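Local coordinates for protein putative phosphosugar isomerases (Salmonella typhimurium LT2, PDB 3FKJ) that probably acts on a phosphorylated sugar or related carbohydrate derivative as an isomerase, through sugar isomerase (SIS) domains, at residues 87-98 and 115-125; 135-143 and 153-162. One frame throughout, in Å; residues are numbered along the deposited sequence.

Both contacts involve the same five-stranded parallel sheet, their centres about 13 Å apart. Contact 1 comes first along the chain and is complete before contact 2 begins: it pairs strands 91-97 and 118-123, and the chain then runs through helix 129-132 into strand 136-139, the outermost on that side within this chain, where contact 2 seats helix 155-170 against the sheet. Strands 118-123 and 136-139 are neighbours, so the two contacts meet directly, through apolar side chains on one face and a polar pair beyond the strand ends. Contact 1 thus builds the inner part of the SIS-domain sheet, and contact 2 lays a helix on its outermost strand.

Contact 1 (87-98 and 115-125); sequences LGKNSVVILASQ and KGAATIGLVYQ
Strands 91-97 and 118-123 are the two parallel strands of a beta-alpha-beta unit in the SIS domain, joined by helix 103-115. Their axes run 4.6 Å apart at closest approach, and a regular ladder of backbone bonds locks them: Val93 N reaches Ala118 O at 2.7 Å, and Leu122 N reaches Leu95 O at 2.7 Å. On one face Ile94 touches both Ile120 and Leu122. Its CG2, anti to the backbone N, meets Leu122 CD1 at 3.7 Å, while CG1 runs alongside Ile120 and meets its CD1. Val92 CG1 comes to that same Ile120 CD1 at 4.0 Å. On the other face Val93 CG2 rests on Ala117 CB at 3.9 Å. Beyond the strand ends, Gln98 O is gripped twice, by Tyr124 N in the carbonyl plane and by Gln125 N nearly along the C=O axis. The Gln98 amide lies alongside the Tyr124 ring, planes 19° apart, with Gln98 NE2 3.4 Å from Tyr124 CD2; Gln98 OE1 is hydrogen-bonded to Tyr140. Strand 42-47 pairs with the far edge of 91-97, Ile138 of strand 136-139 packs on Ile120 and Leu122, and helix 103-115 covers the face bearing Val93, Leu95 and Thr119.

Contact 2 (135-143 and 153-162); sequences DYIIEYQWA and QQKAAYSLWL
Lys155, at the start of helix 155-170, lies along one face of the Tyr140 ring, just past the end of strand 136-139, and the two side chains point the same way. Lys155 CB sits over the centre of the Tyr140 ring, 3.8 Å from the centroid and 5° off the normal, a CH-pi contact. With CG anti to the backbone N (chi1 -172°), the lysine chain runs on across the ring: Lys155 CG comes to Tyr140 CE2 at 3.8 Å, and Lys155 CD reaches CZ and OH of Tyr140, each 3.7 Å away. NZ, at the tip, bonds to Ser51, while the Tyr140 hydroxyl is hydrogen-bonded to Gln98. One turn further along the helix, Tyr158 offers a ring face to Ile138: Ile138 CG2 stands 3.5 Å from the centroid of the Tyr158 ring, and the other branch ends with CD1 meeting Leu162 CD1 tip to tip. The backbones are tied by Gln141 N to Gln153 O at 2.8 Å, with the donor above the carbonyl plane. Two waters complete the seam. One joins Glu139 O, Gln153 OE1 and the Tyr158 hydroxyl; the other donates to Gln141 O and accepts from Lys155 N. Helix 155-170 thus packs on the SIS-domain sheet's outermost strand within this chain, in alpha-beta layering, with helix 22-35 touching Ile138 and helix 313-331 touching Gln154 and Ala156.

Contact 1 (87-98 and 115-125)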
loop_
_atom_site.group_PDB
_atom_site.type_symbol
_atom_site.label_atom_id
_atom_site.label_comp_id
_atom_site.label_asym_id
_atom_site.label_seq_id
_atom_site.Cartn_x
_atom_site.Cartn_y
_atom_site.Cartn_z
ATOM N N LEU A 87 1.947 -12.630 -14.789
ATOM C CA LEU A 87 3.390 -12.928 -14.751
ATOM C C LEU A 87 3.812 -13.915 -15.859
ATOM O O LEU A 87 3.223 -14.989 -16.008
ATOM C CB LEU A 87 3.789 -13.463 -13.370
ATOM C CG LEU A 87 5.281 -13.724 -13.120
ATOM C CD1 LEU A 87 6.079 -12.427 -12.970
ATOM C CD2 LEU A 87 5.420 -14.604 -11.874
ATOM N N GLY A 88 4.848 -13.572 -16.614
ATOM C CA GLY A 88 5.336 -14.459 -17.651
ATOM C C GLY A 88 6.589 -13.988 -18.368
ATOM O O GLY A 88 7.386 -13.231 -17.815
ATOM N N LYS A 89 6.722 -14.447 -19.613
ATOM C CA LYS A 89 7.930 -14.328 -20.431
ATOM C C LYS A 89 8.489 -12.941 -20.526
ATOM O O LYS A 89 9.703 -12.779 -20.514
ATOM C CB LYS A 89 7.631 -14.756 -21.858
ATOM C CG LYS A 89 7.945 -16.197 -22.203
ATOM C CD LYS A 89 7.335 -16.564 -23.581
ATOM C CE LYS A 89 7.391 -15.398 -24.603
ATOM N NZ LYS A 89 7.187 -15.844 -26.022
ATOM N N ASN A 90 7.591 -11.959 -20.652
ATOM C CA ASN A 90 7.944 -10.537 -20.815
ATOM C C ASN A 90 7.766 -9.689 -19.545
ATOM O O ASN A 90 7.572 -8.469 -19.600
ATOM C CB ASN A 90 7.144 -9.967 -21.982
ATOM C CG ASN A 90 7.491 -10.650 -23.303
ATOM O OD1 ASN A 90 8.668 -10.788 -23.670
ATOM N ND2 ASN A 90 6.467 -11.105 -24.004
ATOM N N SER A 91 7.843 -10.362 -18.399
ATOM C CA SER A 91 7.872 -9.729 -17.085
ATOM C C SER A 91 9.292 -9.723 -16.540
ATOM O O SER A 91 10.094 -10.581 -16.871
ATOM C CB SER A 91 6.990 -10.487 -16.077
ATOM O OG SER A 91 5.649 -10.633 -16.514
ATOM N N VAL A 92 9.573 -8.734 -15.706
ATOM C CA VAL A 92 10.782 -8.652 -14.900
ATOM C C VAL A 92 10.350 -8.572 -13.438
ATOM O O VAL A 92 9.443 -7.806 -13.062
ATOM C CB VAL A 92 11.655 -7.435 -15.286
ATOM C CG1 VAL A 92 12.816 -7.281 -14.310
ATOM C CG2 VAL A 92 12.137 -7.573 -16.772
ATOM N N VAL A 93 10.938 -9.428 -12.625
ATOM C CA VAL A 93 10.630 -9.464 -11.193
ATOM C C VAL A 93 11.910 -9.095 -10.456
ATOM O O VAL A 93 12.963 -9.713 -10.644
ATOM C CB VAL A 93 10.051 -10.829 -10.728
ATOM C CG1 VAL A 93 9.744 -10.797 -9.200
ATOM C CG2 VAL A 93 8.802 -11.193 -11.555
ATOM N N ILE A 94 11.820 -8.037 -9.660
ATOM C CA ILE A 94 12.969 -7.502 -8.972
ATOM C C ILE A 94 12.755 -7.742 -7.495
ATOM O O ILE A 94 11.788 -7.250 -6.908
ATOM C CB ILE A 94 13.190 -6.001 -9.269
ATOM C CG1 ILE A 94 13.175 -5.767 -10.775
ATOM C CG2 ILE A 94 14.490 -5.482 -8.572
ATOM C CD1 ILE A 94 13.223 -4.289 -11.191
ATOM N N LEU A 95 13.662 -8.538 -6.921
ATOM C CA LEU A 95 13.571 -8.978 -5.535
ATOM C C LEU A 95 14.756 -8.457 -4.698
ATOM O O LEU A 95 15.824 -8.216 -5.226
ATOM C CB LEU A 95 13.449 -10.504 -5.500
ATOM C CG LEU A 95 12.415 -11.101 -6.473
ATOM C CD1 LEU A 95 13.072 -11.820 -7.650
ATOM C CD2 LEU A 95 11.499 -12.058 -5.703
ATOM N N ALA A 96 14.515 -8.205 -3.418
ATOM C CA ALA A 96 15.552 -7.799 -2.472
ATOM C C ALA A 96 15.455 -8.623 -1.205
ATOM O O ALA A 96 14.369 -8.995 -0.755
ATOM C CB ALA A 96 15.469 -6.345 -2.137
ATOM N N SER A 97 16.615 -8.932 -0.642
ATOM C CA SER A 97 16.735 -9.603 0.662
ATOM C C SER A 97 18.134 -9.271 1.183
ATOM O O SER A 97 19.126 -9.541 0.476
ATOM C CB SER A 97 16.619 -11.137 0.506
ATOM O OG SER A 97 16.617 -11.794 1.774
ATOM N N GLN A 98 18.217 -8.707 2.391
ATOM C CA GLN A 98 19.511 -8.380 3.035
ATOM C C GLN A 98 20.553 -9.557 3.096
ATOM O O GLN A 98 21.583 -9.544 2.399
ATOM C CB GLN A 98 19.260 -7.798 4.434
ATOM C CG GLN A 98 20.550 -7.364 5.208
ATOM C CD GLN A 98 21.093 -5.995 4.789
ATOM O OE1 GLN A 98 20.485 -5.281 3.975
ATOM N NE2 GLN A 98 22.231 -5.614 5.363
ATOM N N LYS A 115 7.755 -19.217 -14.135
ATOM C CA LYS A 115 6.767 -18.561 -14.996
ATOM C C LYS A 115 7.385 -17.959 -16.258
ATOM O O LYS A 115 6.667 -17.575 -17.188
ATOM C CB LYS A 115 6.061 -17.454 -14.192
ATOM C CG LYS A 115 4.619 -17.715 -13.777
ATOM C CD LYS A 115 4.346 -19.029 -13.108
ATOM C CE LYS A 115 2.829 -19.159 -12.951
ATOM N NZ LYS A 115 2.353 -20.346 -12.181
ATOM N N GLY A 116 8.708 -17.881 -16.303
ATOM C CA GLY A 116 9.426 -17.367 -17.472
ATOM C C GLY A 116 9.879 -15.917 -17.350
ATOM O O GLY A 116 10.434 -15.367 -18.290
ATOM N N ALA A 117 9.650 -15.303 -16.191
ATOM C CA ALA A 117 10.061 -13.915 -15.934
ATOM C C ALA A 117 11.574 -13.837 -15.747
ATOM O O ALA A 117 12.192 -14.807 -15.261
ATOM C CB ALA A 117 9.352 -13.368 -14.701
ATOM N N ALA A 118 12.174 -12.720 -16.169
ATOM C CA ALA A 118 13.526 -12.388 -15.732
ATOM C C ALA A 118 13.480 -11.971 -14.277
ATOM O O ALA A 118 12.559 -11.236 -13.854
ATOM C CB ALA A 118 14.147 -11.303 -16.578
ATOM N N THR A 119 14.473 -12.428 -13.515
ATOM C CA THR A 119 14.583 -12.085 -12.107
ATOM C C THR A 119 15.866 -11.262 -11.849
ATOM O O THR A 119 16.911 -11.602 -12.337
ATOM C CB THR A 119 14.559 -13.355 -11.214
ATOM O OG1 THR A 119 15.551 -14.279 -11.674
ATOM C CG2 THR A 119 13.213 -14.019 -11.248
ATOM N N ILE A 120 15.739 -10.146 -11.123
ATOM C CA ILE A 120 16.899 -9.361 -10.659
ATOM C C ILE A 120 16.874 -9.431 -9.133
ATOM O O ILE A 120 15.882 -9.028 -8.492
ATOM C CB ILE A 120 16.850 -7.869 -11.102
ATOM C CG1 ILE A 120 16.730 -7.721 -12.636
ATOM C CG2 ILE A 120 18.072 -7.105 -10.577
ATOM C CD1 ILE A 120 16.476 -6.288 -13.100
ATOM N N GLY A 121 17.953 -9.942 -8.558
ATOM C CA GLY A 121 18.072 -10.091 -7.112
ATOM C C GLY A 121 19.034 -9.088 -6.522
ATOM O O GLY A 121 20.214 -9.058 -6.913
ATOM N N LEU A 122 18.533 -8.275 -5.578
ATOM C CA LEU A 122 19.376 -7.362 -4.780
ATOM C C LEU A 122 19.718 -8.040 -3.438
ATOM O O LEU A 122 18.815 -8.444 -2.677
ATOM C CB LEU A 122 18.648 -6.031 -4.536
ATOM C CG LEU A 122 18.484 -4.973 -5.637
ATOM C CD1 LEU A 122 17.754 -5.510 -6.849
ATOM C CD2 LEU A 122 17.693 -3.828 -5.052
ATOM N N VAL A 123 21.012 -8.195 -3.162
ATOM C CA VAL A 123 21.474 -8.842 -1.922
ATOM C C VAL A 123 22.568 -8.002 -1.288
ATOM O O VAL A 123 23.241 -7.242 -1.965
ATOM C CB VAL A 123 22.023 -10.294 -2.156
ATOM C CG1 VAL A 123 20.985 -11.186 -2.828
ATOM C CG2 VAL A 123 23.340 -10.281 -2.958
ATOM N N TYR A 124 22.714 -8.110 0.019
ATOM C CA TYR A 124 23.871 -7.534 0.694
ATOM C C TYR A 124 24.981 -8.602 0.780
ATOM O O TYR A 124 26.157 -8.330 0.510
ATOM C CB TYR A 124 23.492 -7.005 2.080
ATOM C CG TYR A 124 24.692 -6.558 2.896
ATOM C CD1 TYR A 124 25.494 -5.511 2.467
ATOM C CD2 TYR A 124 25.017 -7.182 4.089
ATOM C CE1 TYR A 124 26.586 -5.091 3.197
ATOM C CE2 TYR A 124 26.119 -6.776 4.834
ATOM C CZ TYR A 124 26.900 -5.725 4.382
ATOM O OH TYR A 124 27.995 -5.307 5.109
ATOM N N GLN A 125 24.567 -9.818 1.141
ATOM C CA GLN A 125 25.440 -10.979 1.251
ATOM C C GLN A 125 25.380 -11.802 -0.033
ATOM O O GLN A 125 24.311 -12.313 -0.362
ATOM C CB GLN A 125 24.956 -11.866 2.404
ATOM C CG GLN A 125 25.129 -11.268 3.792
ATOM C CD GLN A 125 26.531 -11.518 4.357
ATOM O OE1 GLN A 125 27.347 -12.244 3.757
ATOM N NE2 GLN A 125 26.819 -10.909 5.506
#

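Contact 2 (135-143 and 153-162)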
loop_
_atom_site.group_PDB
_atom_site.type_symbol
_atom_site.label_atom_id
_atom_site.label_comp_id
_atom_site.label_asym_id
_atom_site.label_seq_id
_atom_site.Cartn_x
_atom_site.Cartn_y
_atom_site.Cartn_z
ATOM N N ASP A 135 18.458 -14.277 -12.065
ATOM C CA ASP A 135 19.157 -14.271 -13.361
ATOM C C ASP A 135 20.274 -13.250 -13.293
ATOM O O ASP A 135 21.320 -13.443 -13.890
ATOM C CB ASP A 135 18.223 -13.909 -14.542
ATOM C CG ASP A 135 17.113 -14.917 -14.756
ATOM O OD1 ASP A 135 17.385 -16.119 -14.561
ATOM O OD2 ASP A 135 15.981 -14.517 -15.136
ATOM N N TYR A 136 20.013 -12.144 -12.595
ATOM C CA TYR A 136 20.991 -11.083 -12.415
ATOM C C TYR A 136 21.041 -10.746 -10.936
ATOM O O TYR A 136 20.002 -10.730 -10.271
ATOM C CB TYR A 136 20.612 -9.854 -13.245
ATOM C CG TYR A 136 20.284 -10.135 -14.706
ATOM C CD1 TYR A 136 18.990 -10.505 -15.098
ATOM C CD2 TYR A 136 21.282 -10.031 -15.710
ATOM C CE1 TYR A 136 18.690 -10.775 -16.429
ATOM C CE2 TYR A 136 20.982 -10.291 -17.047
ATOM C CZ TYR A 136 19.692 -10.671 -17.409
ATOM O OH TYR A 136 19.408 -10.908 -18.745
ATOM N N ILE A 137 22.242 -10.481 -10.436
ATOM C CA ILE A 137 22.498 -10.225 -9.020
ATOM C C ILE A 137 23.155 -8.856 -8.825
ATOM O O ILE A 137 24.135 -8.549 -9.473
ATOM C CB ILE A 137 23.443 -11.293 -8.395
ATOM C CG1 ILE A 137 22.828 -12.694 -8.514
ATOM C CG2 ILE A 137 23.707 -10.957 -6.926
ATOM C CD1 ILE A 137 23.852 -13.836 -8.538
ATOM N N ILE A 138 22.614 -8.050 -7.924
ATOM C CA ILE A 138 23.230 -6.795 -7.533
ATOM C C ILE A 138 23.618 -6.917 -6.067
ATOM O O ILE A 138 22.789 -7.230 -5.228
ATOM C CB ILE A 138 22.277 -5.606 -7.737
ATOM C CG1 ILE A 138 22.090 -5.325 -9.247
ATOM C CG2 ILE A 138 22.815 -4.377 -7.006
ATOM C CD1 ILE A 138 20.643 -5.048 -9.703
ATOM N N GLU A 139 24.886 -6.693 -5.760
ATOM C CA GLU A 139 25.310 -6.618 -4.373
ATOM C C GLU A 139 25.283 -5.159 -3.990
ATOM O O GLU A 139 26.175 -4.390 -4.375
ATOM C CB GLU A 139 26.695 -7.188 -4.205
ATOM C CG GLU A 139 26.719 -8.695 -4.362
ATOM C CD GLU A 139 28.115 -9.221 -4.493
ATOM O OE1 GLU A 139 28.904 -8.983 -3.561
ATOM O OE2 GLU A 139 28.399 -9.857 -5.520
ATOM N N TYR A 140 24.217 -4.755 -3.305
ATOM C CA TYR A 140 24.075 -3.368 -2.914
ATOM C C TYR A 140 24.948 -3.148 -1.708
ATOM O O TYR A 140 25.353 -4.100 -1.050
ATOM C CB TYR A 140 22.615 -2.980 -2.625
ATOM C CG TYR A 140 21.909 -3.766 -1.550
ATOM C CD1 TYR A 140 22.101 -3.485 -0.206
ATOM C CD2 TYR A 140 20.997 -4.762 -1.877
ATOM C CE1 TYR A 140 21.434 -4.186 0.776
ATOM C CE2 TYR A 140 20.312 -5.468 -0.895
ATOM C CZ TYR A 140 20.543 -5.184 0.429
ATOM O OH TYR A 140 19.852 -5.873 1.415
ATOM N N GLN A 141 25.214 -1.887 -1.406
ATOM C CA GLN A 141 25.973 -1.534 -0.229
ATOM C C GLN A 141 25.105 -1.117 0.952
ATOM O O GLN A 141 23.996 -0.585 0.802
ATOM C CB GLN A 141 26.952 -0.445 -0.591
ATOM C CG GLN A 141 27.890 -0.907 -1.678
ATOM C CD GLN A 141 29.215 -0.327 -1.508
ATOM O OE1 GLN A 141 29.486 0.734 -2.029
ATOM N NE2 GLN A 141 30.048 -0.973 -0.717
ATOM N N TRP A 142 25.639 -1.388 2.133
ATOM C CA TRP A 142 24.961 -1.146 3.378
ATOM C C TRP A 142 25.984 -0.978 4.504
ATOM O O TRP A 142 26.955 -1.696 4.560
ATOM C CB TRP A 142 24.049 -2.336 3.688
ATOM C CG TRP A 142 23.419 -2.250 5.032
ATOM C CD1 TRP A 142 22.241 -1.624 5.352
ATOM C CD2 TRP A 142 23.932 -2.797 6.260
ATOM N NE1 TRP A 142 21.986 -1.759 6.698
ATOM C CE2 TRP A 142 23.003 -2.472 7.281
ATOM C CE3 TRP A 142 25.070 -3.542 6.591
ATOM C CZ2 TRP A 142 23.189 -2.855 8.618
ATOM C CZ3 TRP A 142 25.260 -3.923 7.927
ATOM C CH2 TRP A 142 24.322 -3.574 8.920
ATOM N N ALA A 143 25.743 -0.013 5.381
ATOM C CA ALA A 143 26.370 0.047 6.700
ATOM C C ALA A 143 25.362 0.528 7.746
ATOM O O ALA A 143 24.399 1.210 7.425
ATOM C CB ALA A 143 27.564 0.965 6.694
ATOM N N GLN A 153 24.618 3.643 -3.995
ATOM C CA GLN A 153 24.721 2.166 -4.079
ATOM C C GLN A 153 23.933 1.409 -3.007
ATOM O O GLN A 153 24.011 0.178 -2.899
ATOM C CB GLN A 153 26.164 1.756 -3.965
ATOM C CG GLN A 153 27.012 2.307 -5.043
ATOM C CD GLN A 153 28.351 1.705 -4.992
ATOM O OE1 GLN A 153 28.482 0.481 -5.050
ATOM N NE2 GLN A 153 29.379 2.547 -4.839
ATOM N N GLN A 154 23.141 2.138 -2.248
ATOM C CA GLN A 154 22.228 1.495 -1.312
ATOM C C GLN A 154 20.981 0.898 -1.964
ATOM O O GLN A 154 20.602 1.248 -3.087
ATOM C CB GLN A 154 21.888 2.457 -0.178
ATOM C CG GLN A 154 23.109 2.726 0.736
ATOM C CD GLN A 154 22.850 3.850 1.706
ATOM O OE1 GLN A 154 21.986 4.687 1.482
ATOM N NE2 GLN A 154 23.589 3.877 2.770
ATOM N N LYS A 155 20.397 -0.056 -1.246
ATOM C CA LYS A 155 19.265 -0.886 -1.732
ATOM C C LYS A 155 18.155 -0.060 -2.368
ATOM O O LYS A 155 17.752 -0.358 -3.471
ATOM C CB LYS A 155 18.684 -1.700 -0.578
ATOM C CG LYS A 155 17.634 -2.730 -0.959
ATOM C CD LYS A 155 17.212 -3.597 0.235
ATOM C CE LYS A 155 16.354 -2.880 1.260
ATOM N NZ LYS A 155 16.291 -3.670 2.549
ATOM N N ALA A 156 17.684 0.989 -1.684
ATOM C CA ALA A 156 16.590 1.808 -2.209
ATOM C C ALA A 156 17.024 2.600 -3.423
ATOM O O ALA A 156 16.220 2.769 -4.360
ATOM C CB ALA A 156 16.024 2.746 -1.125
ATOM N N ALA A 157 18.283 3.086 -3.417
ATOM C CA ALA A 157 18.848 3.793 -4.563
ATOM C C ALA A 157 18.769 2.932 -5.848
ATOM O O ALA A 157 18.468 3.430 -6.913
ATOM C CB ALA A 157 20.290 4.208 -4.285
ATOM N N TYR A 158 19.065 1.641 -5.729
ATOM C CA TYR A 158 19.049 0.729 -6.878
ATOM C C TYR A 158 17.640 0.562 -7.457
ATOM O O TYR A 158 17.486 0.325 -8.654
ATOM C CB TYR A 158 19.656 -0.624 -6.493
ATOM C CG TYR A 158 21.140 -0.760 -6.800
ATOM C CD1 TYR A 158 21.584 -1.018 -8.089
ATOM C CD2 TYR A 158 22.086 -0.648 -5.804
ATOM C CE1 TYR A 158 22.944 -1.178 -8.371
ATOM C CE2 TYR A 158 23.428 -0.784 -6.078
ATOM C CZ TYR A 158 23.854 -1.041 -7.366
ATOM O OH TYR A 158 25.195 -1.185 -7.610
ATOM N N SER A 159 16.613 0.725 -6.623
ATOM C CA SER A 159 15.246 0.697 -7.134
ATOM C C SER A 159 15.093 1.828 -8.155
ATOM O O SER A 159 14.428 1.646 -9.169
ATOM C CB SER A 159 14.166 0.784 -6.023
ATOM O OG SER A 159 14.014 2.093 -5.493
ATOM N N LEU A 160 15.726 2.982 -7.893
ATOM C CA LEU A 160 15.539 4.144 -8.759
ATOM C C LEU A 160 16.425 4.014 -9.993
ATOM O O LEU A 160 16.001 4.347 -11.088
ATOM C CB LEU A 160 15.781 5.464 -8.012
ATOM C CG LEU A 160 15.498 6.762 -8.810
ATOM C CD1 LEU A 160 14.110 6.842 -9.411
ATOM C CD2 LEU A 160 15.777 7.978 -7.980
ATOM N N TRP A 161 17.651 3.503 -9.811
ATOM C CA TRP A 161 18.558 3.224 -10.946
ATOM C C TRP A 161 17.907 2.253 -11.948
ATOM O O TRP A 161 17.910 2.489 -13.150
ATOM C CB TRP A 161 19.897 2.636 -10.472
ATOM C CG TRP A 161 20.872 3.637 -9.869
ATOM C CD1 TRP A 161 21.313 3.662 -8.595
ATOM C CD2 TRP A 161 21.522 4.725 -10.546
ATOM N NE1 TRP A 161 22.208 4.697 -8.412
ATOM C CE2 TRP A 161 22.347 5.375 -9.595
ATOM C CE3 TRP A 161 21.481 5.218 -11.857
ATOM C CZ2 TRP A 161 23.150 6.484 -9.918
ATOM C CZ3 TRP A 161 22.257 6.338 -12.171
ATOM C CH2 TRP A 161 23.075 6.960 -11.203
ATOM N N LEU A 162 17.396 1.140 -11.435
ATOM C CA LEU A 162 16.768 0.102 -12.273
ATOM C C LEU A 162 15.518 0.644 -12.949
ATOM O O LEU A 162 15.323 0.459 -14.150
ATOM C CB LEU A 162 16.411 -1.120 -11.422
ATOM C CG LEU A 162 17.619 -1.931 -10.978
ATOM C CD1 LEU A 162 17.270 -2.908 -9.792
ATOM C CD2 LEU A 162 18.145 -2.637 -12.173
HETATM O O HOH W 1 26.758 -1.433 -5.466
HETATM O O HOH W 2 21.516 -0.599 1.415
#